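PDB 6D97: aldehyde dehydrogenase 12 from Zea mays, which catalyses the NAD+-dependent oxidation of L-glutamate gamma-semialdehyde to glutamate, the last step of proline catabolism in plants. Local coordinates for residues A[196-201]-A[366-371]; A[142-147]-A[325-330]. One frame throughout, in Å; residues are numbered along the deposited sequence.

In the fold
Contact 1 joins the loop after strand 191-196 to the loop before helix 371-382, and contact 2 joins helix 142-157 to the loop before strand 331-337; their centres lie about 11 Å apart. Contact 1 is the more buried: an aromatic ring and aliphatic groups meet beside the NAD pyrophosphate, without a polar bond between 196-201 and 366-371. Contact 2 is partly buried and polar, a single hydrogen bond between helix 142-157 and loop 325-330, with its helix side reaching toward a second subunit. Gln326 connects them, since its side-chain OE1 accepts from Leu367 N and its backbone O accepts from Asn199 ND2, so loop 325-330 touches both halves of contact 1.

Contact 1 of 2, residues A[196-201]-A[366-371]; sequences TPFNFP and VLTVTT. With NAD (nicotinamide-adenine-dinucleotide), chain E.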
loop_
_atom_site.group_PDB
_atom_site.type_symbol
_atom_site.label_atom_id
_atom_site.label_comp_id
_atom_site.label_asym_id
_atom_site.label_seq_id
_atom_site.Cartn_x
_atom_site.Cartn_y
_atom_site.Cartn_z
ATOM N N THR A 196 28.085 1.574 13.484
ATOM C CA THR A 196 27.380 2.651 14.162
ATOM C C THR A 196 28.314 3.441 15.069
ATOM O O THR A 196 29.362 2.937 15.486
ATOM C CB THR A 196 26.200 2.107 14.983
ATOM O OG1 THR A 196 26.685 1.467 16.167
ATOM C CG2 THR A 196 25.398 1.118 14.168
ATOM N N PRO A 197 27.949 4.703 15.407
ATOM C CA PRO A 197 28.891 5.583 16.109
ATOM C C PRO A 197 28.716 5.618 17.620
ATOM O O PRO A 197 28.004 4.797 18.206
ATOM C CB PRO A 197 28.576 6.950 15.497
ATOM C CG PRO A 197 27.084 6.897 15.328
ATOM C CD PRO A 197 26.732 5.441 15.020
ATOM N N PHE A 198 29.355 6.601 18.257
ATOM C CA PHE A 198 29.442 6.620 19.711
ATOM C C PHE A 198 28.195 7.189 20.375
ATOM O O PHE A 198 27.888 6.821 21.515
ATOM C CB PHE A 198 30.661 7.436 20.153
ATOM C CG PHE A 198 30.450 8.926 20.090
ATOM C CD1 PHE A 198 30.682 9.620 18.914
ATOM C CD2 PHE A 198 30.014 9.629 21.205
ATOM C CE1 PHE A 198 30.487 10.982 18.852
ATOM C CE2 PHE A 198 29.815 10.993 21.146
ATOM C CZ PHE A 198 30.052 11.670 19.969
ATOM N N ASN A 199 27.473 8.088 19.704
ATOM C CA ASN A 199 26.570 8.973 20.435
ATOM C C ASN A 199 25.262 8.299 20.839
ATOM O O ASN A 199 24.656 8.699 21.837
ATOM C CB ASN A 199 26.302 10.240 19.623
ATOM C CG ASN A 199 25.690 9.955 18.273
ATOM O OD1 ASN A 199 25.976 8.938 17.643
ATOM N ND2 ASN A 199 24.837 10.863 17.817
ATOM N N PHE A 200 24.810 7.281 20.106
ATOM C CA PHE A 200 23.632 6.502 20.492
ATOM C C PHE A 200 24.051 5.042 20.604
ATOM O O PHE A 200 23.902 4.265 19.647
ATOM C CB PHE A 200 22.485 6.690 19.502
ATOM C CG PHE A 200 21.854 8.057 19.558
ATOM C CD1 PHE A 200 20.913 8.362 20.531
ATOM C CD2 PHE A 200 22.206 9.038 18.644
ATOM C CE1 PHE A 200 20.334 9.615 20.593
ATOM C CE2 PHE A 200 21.628 10.295 18.698
ATOM C CZ PHE A 200 20.693 10.584 19.674
ATOM N N PRO A 201 24.572 4.623 21.761
ATOM C CA PRO A 201 25.156 3.276 21.870
ATOM C C PRO A 201 24.139 2.147 21.817
ATOM O O PRO A 201 24.548 0.984 21.696
ATOM C CB PRO A 201 25.867 3.310 23.232
ATOM C CG PRO A 201 25.926 4.762 23.626
ATOM C CD PRO A 201 24.727 5.395 23.003
ATOM N N VAL A 366 32.669 16.115 25.234
ATOM C CA VAL A 366 32.423 16.096 23.796
ATOM C C VAL A 366 33.448 15.141 23.204
ATOM O O VAL A 366 34.635 15.475 23.095
ATOM C CB VAL A 366 32.526 17.490 23.171
ATOM C CG1 VAL A 366 32.252 17.412 21.689
ATOM C CG2 VAL A 366 31.555 18.440 23.854
ATOM N N LEU A 367 32.993 13.951 22.813
ATOM C CA LEU A 367 33.910 12.836 22.616
ATOM C C LEU A 367 34.707 12.926 21.319
ATOM O O LEU A 367 35.708 12.216 21.180
ATOM C CB LEU A 367 33.142 11.511 22.663
ATOM C CG LEU A 367 32.436 11.150 23.974
ATOM C CD1 LEU A 367 32.194 9.650 24.073
ATOM C CD2 LEU A 367 33.227 11.652 25.171
ATOM N N THR A 368 34.305 13.776 20.369
ATOM C CA THR A 368 34.999 13.827 19.089
ATOM C C THR A 368 35.457 15.225 18.687
ATOM O O THR A 368 35.971 15.390 17.574
ATOM C CB THR A 368 34.129 13.239 17.970
ATOM O OG1 THR A 368 32.903 13.972 17.874
ATOM C CG2 THR A 368 33.832 11.775 18.241
ATOM N N VAL A 369 35.292 16.235 19.541
ATOM C CA VAL A 369 35.821 17.570 19.270
ATOM C C VAL A 369 36.453 18.090 20.554
ATOM O O VAL A 369 35.791 18.146 21.595
ATOM C CB VAL A 369 34.746 18.558 18.778
ATOM C CG1 VAL A 369 35.400 19.826 18.223
ATOM C CG2 VAL A 369 33.855 17.919 17.733
ATOM N N THR A 370 37.726 18.471 20.485
ATOM C CA THR A 370 38.399 19.006 21.658
ATOM C C THR A 370 37.934 20.433 21.942
ATOM O O THR A 370 37.335 21.104 21.095
ATOM C CB THR A 370 39.916 18.993 21.468
ATOM O OG1 THR A 370 40.273 19.904 20.420
ATOM C CG2 THR A 370 40.394 17.597 21.107
ATOM N N THR A 371 38.225 20.891 23.162
ATOM C CA THR A 371 37.909 22.266 23.534
ATOM C C THR A 371 38.646 23.259 22.644
ATOM O O THR A 371 38.064 24.257 22.199
ATOM C CB THR A 371 38.256 22.513 25.004
ATOM O OG1 THR A 371 37.628 21.521 25.825
ATOM C CG2 THR A 371 37.774 23.889 25.432
HETATM P PA NAD E . 32.876 7.889 12.538
HETATM O O1A NAD E . 32.740 7.937 10.983
HETATM O O2A NAD E . 34.071 8.397 13.181
HETATM O O5B NAD E . 32.892 6.585 13.232
HETATM C C5B NAD E . 31.724 5.802 13.269
HETATM C C4B NAD E . 31.981 4.301 13.186
HETATM O O4B NAD E . 32.582 3.913 11.963
HETATM C C3B NAD E . 32.813 3.778 14.311
HETATM O O3B NAD E . 32.356 2.549 14.726
HETATM C C2B NAD E . 34.141 3.666 13.697
HETATM O O2B NAD E . 34.901 2.713 14.338
HETATM C C1B NAD E . 33.780 3.273 12.314
HETATM N N9A NAD E . 34.777 3.562 11.305
HETATM C C8A NAD E . 35.605 4.665 11.204
HETATM N N7A NAD E . 36.356 4.551 10.103
HETATM C C5A NAD E . 36.032 3.371 9.439
HETATM C C6A NAD E . 36.464 2.749 8.283
HETATM N N6A NAD E . 37.490 3.364 7.488
HETATM N N1A NAD E . 35.932 1.578 7.904
HETATM C C2A NAD E . 34.959 0.971 8.631
HETATM N N3A NAD E . 34.507 1.550 9.774
HETATM C C4A NAD E . 35.016 2.728 10.191
HETATM O O3 NAD E . 31.894 8.592 13.374
HETATM P PN NAD E . 32.178 9.810 14.355
HETATM O O1N NAD E . 30.730 10.283 14.741
HETATM O O2N NAD E . 32.872 9.358 15.607
HETATM O O5D NAD E . 32.904 10.967 13.723
#
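In the NAD pocket, Phe198 meets Leu367 and Thr368 beside the pyrophosphate of the cofactor. Leu367 CB lies over one face of the phenyl ring in a CH-pi contact, 4.1 Å from the centroid and 27° off the normal, and Leu367 CD1 continues the apolar contact at 3.6 Å from Phe198 CD2. Asn199 CB lies over the opposite face, so the ring is sandwiched between its own neighbour in sequence and the leucine. Thr368 arrives obliquely with its methyl, CG2 standing 3.5 Å from Phe198 CE1. A chi1 of 78° places the Phe198 ring between its backbone N and carbonyl carbon, from where it reaches the 366-371 loop. The cofactor borders both partners: NAD O2N lies near the ring plane, 4.0 Å from Phe198 CD1, and 3.7 Å from Thr368 CG2. Two residues before Phe198, the backbone of Thr196 holds the cofactor directly, NAD O3B donating to Thr196 O over 3.1 Å. Ser275, Lys222 and Asn259 supply further hydrogen bonds to NAD. A loop leaving the end of a parallel strand, here 191-196, to meet the dinucleotide is typical of the Rossmann-type cofactor domain of aldehyde dehydrogenases.

Contact 2 of 2, residues A[142-147]-A[325-330]; sequences YQQALA and GQKCSA
Gln144, near the start of helix 142-157, meets Lys327 in the loop that carries the Gly-Gln-Lys-Cys-Ser sequence, which fits the cysteine signature of the aldehyde dehydrogenase family. Contact is confined to the ends of the two side chains, while the backbones stay well apart, the CA atoms of Gln144 and Lys327 being 11.0 Å from each other. The firm side is the loop. Lys327 is buried and heads a type I turn closed by Ala330 N donating to Lys327 O, and the preceding residue, Gln326, sits at the centre of an inverse gamma turn. From this base the lysine chain runs out extended beyond CG and delivers its ammonium group to the glutamine. Gln144 instead bends at chi2, and the two side chains cross at about a right angle. The Gln144 side chain also touches Ala322 and Cys323, in the loop just before 325-330. The helix side is looser: Gln144 is partly exposed, and its neighbour Gln143 is exposed and packs on Thr547 of a second subunit. Two bonds nevertheless fix the position of the Gln144 amide, its nitrogen NE2 bonding across the subunit interface to OG1 of that same Thr547 and its oxygen bonding within the chain. There, Lys327 NZ donates to Gln144 OE1 over 2.9 Å, at a C=O...N angle of 122° and tilted 35° out of the carbonyl plane.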
loop_
_atom_site.group_PDB
_atom_site.type_symbol
_atom_site.label_atom_id
_atom_site.label_comp_id
_atom_site.label_asym_id
_atom_site.label_seq_id
_atom_site.Cartn_x
_atom_site.Cartn_y
_atom_site.Cartn_z
ATOM N N TYR A 142 20.346 11.760 32.310
ATOM C CA TYR A 142 19.663 10.494 32.556
ATOM C C TYR A 142 18.410 10.359 31.699
ATOM O O TYR A 142 18.100 9.268 31.210
ATOM C CB TYR A 142 19.308 10.358 34.035
ATOM C CG TYR A 142 18.613 9.056 34.377
ATOM C CD1 TYR A 142 19.338 7.887 34.553
ATOM C CD2 TYR A 142 17.232 8.995 34.517
ATOM C CE1 TYR A 142 18.712 6.695 34.864
ATOM C CE2 TYR A 142 16.598 7.806 34.830
ATOM C CZ TYR A 142 17.341 6.662 35.004
ATOM O OH TYR A 142 16.700 5.485 35.316
ATOM N N GLN A 143 17.676 11.457 31.506
ATOM C CA GLN A 143 16.452 11.387 30.716
ATOM C C GLN A 143 16.756 11.176 29.237
ATOM O O GLN A 143 16.016 10.469 28.542
ATOM C CB GLN A 143 15.617 12.650 30.929
ATOM C CG GLN A 143 14.944 12.713 32.294
ATOM C CD GLN A 143 14.025 13.911 32.442
ATOM O OE1 GLN A 143 14.234 14.765 33.304
ATOM N NE2 GLN A 143 12.997 13.978 31.599
ATOM N N GLN A 144 17.836 11.782 28.737
ATOM C CA GLN A 144 18.241 11.538 27.354
ATOM C C GLN A 144 18.646 10.084 27.151
ATOM O O GLN A 144 18.284 9.469 26.140
ATOM C CB GLN A 144 19.386 12.469 26.959
ATOM C CG GLN A 144 18.992 13.926 26.798
ATOM C CD GLN A 144 18.149 14.172 25.562
ATOM O OE1 GLN A 144 18.313 13.505 24.539
ATOM N NE2 GLN A 144 17.235 15.129 25.653
ATOM N N ALA A 145 19.401 9.518 28.098
ATOM C CA ALA A 145 19.770 8.107 28.016
ATOM C C ALA A 145 18.549 7.208 28.144
ATOM O O ALA A 145 18.458 6.173 27.471
ATOM C CB ALA A 145 20.795 7.766 29.097
ATOM N N LEU A 146 17.607 7.578 29.014
ATOM C CA LEU A 146 16.374 6.809 29.138
ATOM C C LEU A 146 15.573 6.853 27.844
ATOM O O LEU A 146 14.993 5.842 27.432
ATOM C CB LEU A 146 15.541 7.345 30.303
ATOM C CG LEU A 146 14.280 6.563 30.669
ATOM C CD1 LEU A 146 14.663 5.216 31.254
ATOM C CD2 LEU A 146 13.424 7.344 31.655
ATOM N N ALA A 147 15.536 8.016 27.187
ATOM C CA ALA A 147 14.792 8.139 25.937
ATOM C C ALA A 147 15.319 7.172 24.888
ATOM O O ALA A 147 14.553 6.652 24.069
ATOM C CB ALA A 147 14.857 9.573 25.415
ATOM N N GLY A 325 24.960 18.722 22.231
ATOM C CA GLY A 325 24.898 18.808 20.787
ATOM C C GLY A 325 25.339 17.571 20.040
ATOM O O GLY A 325 25.365 17.593 18.803
ATOM N N GLN A 326 25.674 16.488 20.740
ATOM C CA GLN A 326 26.188 15.285 20.089
ATOM C C GLN A 326 25.041 14.411 19.574
ATOM O O GLN A 326 24.866 13.254 19.954
ATOM C CB GLN A 326 27.097 14.526 21.046
ATOM C CG GLN A 326 28.341 15.314 21.432
ATOM C CD GLN A 326 29.139 14.642 22.521
ATOM O OE1 GLN A 326 30.212 14.093 22.271
ATOM N NE2 GLN A 326 28.615 14.676 23.743
ATOM N N LYS A 327 24.251 15.004 18.681
ATOM C CA LYS A 327 23.221 14.306 17.926
ATOM C C LYS A 327 23.404 14.630 16.451
ATOM O O LYS A 327 23.657 15.785 16.097
ATOM C CB LYS A 327 21.816 14.722 18.380
ATOM C CG LYS A 327 21.535 14.480 19.852
ATOM C CD LYS A 327 20.114 14.889 20.212
ATOM C CE LYS A 327 19.649 14.199 21.483
ATOM N NZ LYS A 327 18.318 14.682 21.921
ATOM N N CYS A 328 23.277 13.620 15.585
ATOM C CA CYS A 328 23.300 13.921 14.157
ATOM C C CYS A 328 22.153 14.832 13.749
ATOM O O CYS A 328 22.175 15.362 12.633
ATOM C CB CYS A 328 23.253 12.640 13.320
ATOM S SG CYS A 328 23.066 11.122 14.280
ATOM N N SER A 329 21.167 15.028 14.626
ATOM C CA SER A 329 20.000 15.859 14.368
ATOM C C SER A 329 20.055 17.209 15.073
ATOM O O SER A 329 19.087 17.970 14.994
ATOM C CB SER A 329 18.727 15.114 14.789
ATOM O OG SER A 329 18.763 14.758 16.163
ATOM N N ALA A 330 21.164 17.532 15.735
ATOM C CA ALA A 330 21.214 18.713 16.586
ATOM C C ALA A 330 21.145 19.999 15.765
ATOM O O ALA A 330 21.627 20.075 14.631
ATOM C CB ALA A 330 22.482 18.701 17.441
#